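Local coordinates for protein mannose recognizing lectin (PDB 4TKC) that binds mannose as a fungal lectin of the bulb-type family, holding the sugar molecules in separate pockets on its surface, at residues 80-85 and 101-106. Sequence-based numbering, arbitrary orientation.
Sequences WHTATN and LVVYAK. With BMA (beta-D-mannopyranose), chain B; MAN (alpha-D-mannopyranose), chain D.
Val103 meets Thr82 and Thr84 in the core of a β-prism II, the bulb-type lectin fold, where strand 101-105 of one four-stranded antiparallel sheet packs against the turn that follows strand 78-81 of another. Methyl meets methyl, tip to tip: Val103 CG2 lies 3.9 Å from Thr82 CG2. The second branch, Val103 CG1, stands anti to the backbone N (chi1 177°) and comes within 4.0 Å of Thr84 OG1, so the two branches of one compact valine reach both threonines.

Threonine suits the buried position of Thr82 because it offers a methyl to the core and a hydroxyl to the turn; Thr84 instead brings its OG1 beside the valine, and that oxygen is bonded to Gly67 O. Thr82 OG1 donates a 2.7 Å hydrogen bond to Thr84 OG1, while Cys69 N bonds to Thr82 OG1; both hydroxyls are thereby satisfied beside hydrocarbon. Leu93 packs on Val103, and Trp112 touches both threonines.

Each strand turns its other side to a sugar. His81 lays one ring face under O6 of the β-mannose, which sits 3.2 Å above the ring plane, over its centre. On the second strand Val102 CG1 lies over one face of the Tyr104 ring, 3.5 Å from its plane, a hydrophobic support for the phenol. With Gln96 NE2 holding the phenol oxygen, Tyr104 OH reaches O4 of the α-mannose in a 2.7 Å hydrogen bond.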
loop_
_atom_site.group_PDB
_atom_site.type_symbol
_atom_site.label_atom_id
_atom_site.label_comp_id
_atom_site.label_asym_id
_atom_site.label_seq_id
_atom_site.Cartn_x
_atom_site.Cartn_y
_atom_site.Cartn_z
ATOM N N TRP A 80 -12.671 10.404 -2.760
ATOM C CA TRP A 80 -13.403 9.464 -3.665
ATOM C C TRP A 80 -13.778 8.239 -2.855
ATOM O O TRP A 80 -13.001 7.826 -1.986
ATOM C CB TRP A 80 -12.500 8.992 -4.792
ATOM C CG TRP A 80 -13.093 7.829 -5.589
ATOM C CD1 TRP A 80 -14.275 7.811 -6.295
ATOM C CD2 TRP A 80 -12.476 6.555 -5.786
ATOM N NE1 TRP A 80 -14.450 6.561 -6.858
ATOM C CE2 TRP A 80 -13.346 5.788 -6.603
ATOM C CE3 TRP A 80 -11.236 5.996 -5.365
ATOM C CZ2 TRP A 80 -13.053 4.490 -6.989
ATOM C CZ3 TRP A 80 -10.918 4.720 -5.793
ATOM C CH2 TRP A 80 -11.836 3.978 -6.622
ATOM N N HIS A 81 -14.963 7.684 -3.005
ATOM C CA HIS A 81 -15.248 6.403 -2.400
ATOM C C HIS A 81 -16.301 5.654 -3.194
ATOM O O HIS A 81 -17.158 6.249 -3.848
ATOM C CB HIS A 81 -15.613 6.553 -0.913
ATOM C CG HIS A 81 -16.794 7.419 -0.668
ATOM N ND1 HIS A 81 -18.035 6.909 -0.340
ATOM C CD2 HIS A 81 -16.934 8.763 -0.706
ATOM C CE1 HIS A 81 -18.890 7.905 -0.183
ATOM N NE2 HIS A 81 -18.256 9.038 -0.439
ATOM N N THR A 82 -16.129 4.344 -3.250
ATOM C CA THR A 82 -17.061 3.433 -3.928
ATOM C C THR A 82 -18.341 3.155 -3.134
ATOM O O THR A 82 -19.341 2.699 -3.709
ATOM C CB THR A 82 -16.381 2.110 -4.269
ATOM O OG1 THR A 82 -15.882 1.535 -3.038
ATOM C CG2 THR A 82 -15.180 2.362 -5.184
ATOM N N ALA A 83 -18.377 3.530 -1.862
ATOM C CA ALA A 83 -19.560 3.319 -1.016
ATOM C C ALA A 83 -20.054 1.870 -1.030
ATOM O O ALA A 83 -21.246 1.591 -1.032
ATOM C CB ALA A 83 -20.671 4.314 -1.335
ATOM N N THR A 84 -19.093 0.966 -0.927
ATOM C CA THR A 84 -19.309 -0.445 -1.001
ATOM C C THR A 84 -19.242 -1.175 0.349
ATOM O O THR A 84 -19.282 -2.422 0.373
ATOM C CB THR A 84 -18.328 -1.078 -1.995
ATOM O OG1 THR A 84 -17.019 -0.542 -1.838
ATOM C CG2 THR A 84 -18.768 -0.770 -3.386
ATOM N N ASN A 85 -19.223 -0.392 1.443
ATOM C CA ASN A 85 -19.126 -0.877 2.824
ATOM C C ASN A 85 -20.079 -2.043 3.008
ATOM O O ASN A 85 -21.252 -1.931 2.670
ATOM C CB ASN A 85 -19.592 0.175 3.860
ATOM C CG ASN A 85 -18.818 1.460 3.823
ATOM O OD1 ASN A 85 -18.146 1.839 4.822
ATOM N ND2 ASN A 85 -18.923 2.170 2.731
ATOM N N LEU A 101 -12.885 -1.605 -14.033
ATOM C CA LEU A 101 -12.245 -1.589 -12.678
ATOM C C LEU A 101 -13.431 -1.909 -11.763
ATOM O O LEU A 101 -14.451 -1.189 -11.748
ATOM C CB LEU A 101 -11.675 -0.221 -12.421
ATOM C CG LEU A 101 -10.993 -0.093 -11.032
ATOM C CD1 LEU A 101 -9.656 -0.814 -10.995
ATOM C CD2 LEU A 101 -10.845 1.380 -10.691
ATOM N N VAL A 102 -13.277 -2.966 -10.963
ATOM C CA VAL A 102 -14.365 -3.573 -10.256
ATOM C C VAL A 102 -14.026 -3.805 -8.766
ATOM O O VAL A 102 -12.969 -4.371 -8.458
ATOM C CB VAL A 102 -14.777 -4.933 -10.901
ATOM C CG1 VAL A 102 -16.067 -5.455 -10.290
ATOM C CG2 VAL A 102 -14.938 -4.834 -12.420
ATOM N N VAL A 103 -14.960 -3.420 -7.884
ATOM C CA VAL A 103 -14.919 -3.867 -6.461
ATOM C C VAL A 103 -15.768 -5.122 -6.370
ATOM O O VAL A 103 -16.989 -5.088 -6.652
ATOM C CB VAL A 103 -15.458 -2.832 -5.466
ATOM C CG1 VAL A 103 -15.425 -3.425 -4.062
ATOM C CG2 VAL A 103 -14.648 -1.531 -5.517
ATOM N N TYR A 104 -15.112 -6.234 -6.115
ATOM C CA TYR A 104 -15.730 -7.516 -5.884
ATOM C C TYR A 104 -15.863 -7.813 -4.392
ATOM O O TYR A 104 -14.886 -7.647 -3.618
ATOM C CB TYR A 104 -14.910 -8.635 -6.523
ATOM C CG TYR A 104 -15.025 -8.729 -8.038
ATOM C CD1 TYR A 104 -16.188 -9.219 -8.663
ATOM C CD2 TYR A 104 -14.005 -8.284 -8.843
ATOM C CE1 TYR A 104 -16.276 -9.277 -10.032
ATOM C CE2 TYR A 104 -14.080 -8.389 -10.218
ATOM C CZ TYR A 104 -15.233 -8.857 -10.803
ATOM O OH TYR A 104 -15.360 -8.921 -12.185
ATOM N N ALA A 105 -17.022 -8.262 -3.954
ATOM C CA ALA A 105 -17.254 -8.869 -2.664
ATOM C C ALA A 105 -17.086 -10.374 -2.796
ATOM O O ALA A 105 -16.729 -10.857 -3.876
ATOM C CB ALA A 105 -18.635 -8.516 -2.128
ATOM N N LYS A 106 -17.269 -11.086 -1.680
ATOM C CA LYS A 106 -17.091 -12.529 -1.650
ATOM C C LYS A 106 -17.720 -13.213 -2.861
ATOM O O LYS A 106 -18.785 -12.824 -3.324
ATOM C CB LYS A 106 -17.697 -13.118 -0.369
ATOM C CG LYS A 106 -17.395 -14.586 -0.135
ATOM C CD LYS A 106 -18.080 -15.103 1.122
ATOM C CE LYS A 106 -18.016 -16.624 1.208
ATOM N NZ LYS A 106 -18.744 -17.170 2.389
HETATM C C1 BMA B . -16.724 5.669 5.651
HETATM C C2 BMA B . -15.510 4.779 5.897
HETATM C C3 BMA B . -14.310 5.698 6.046
HETATM C C4 BMA B . -14.177 6.640 4.838
HETATM C C5 BMA B . -15.477 7.406 4.571
HETATM C C6 BMA B . -15.323 8.322 3.356
HETATM O O1 BMA B . -17.838 4.777 5.553
HETATM O O2 BMA B . -15.355 3.822 4.841
HETATM O O3 BMA B . -13.151 4.880 6.228
HETATM O O4 BMA B . -13.127 7.587 5.051
HETATM O O5 BMA B . -16.521 6.433 4.445
HETATM O O6 BMA B . -16.449 8.297 2.462
HETATM C C1 MAN D . -18.599 -6.795 -16.931
HETATM C C2 MAN D . -17.226 -7.428 -16.738
HETATM C C3 MAN D . -17.252 -8.266 -15.464
HETATM C C4 MAN D . -17.685 -7.399 -14.269
HETATM C C5 MAN D . -19.046 -6.760 -14.562
HETATM C C6 MAN D . -19.430 -5.775 -13.487
HETATM O O1 MAN D . -19.563 -7.789 -17.212
HETATM O O2 MAN D . -16.280 -6.397 -16.691
HETATM O O3 MAN D . -15.954 -8.770 -15.243
HETATM O O4 MAN D . -17.745 -8.205 -13.103
HETATM O O5 MAN D . -19.025 -6.067 -15.811
HETATM O O6 MAN D . -20.759 -5.342 -13.684
#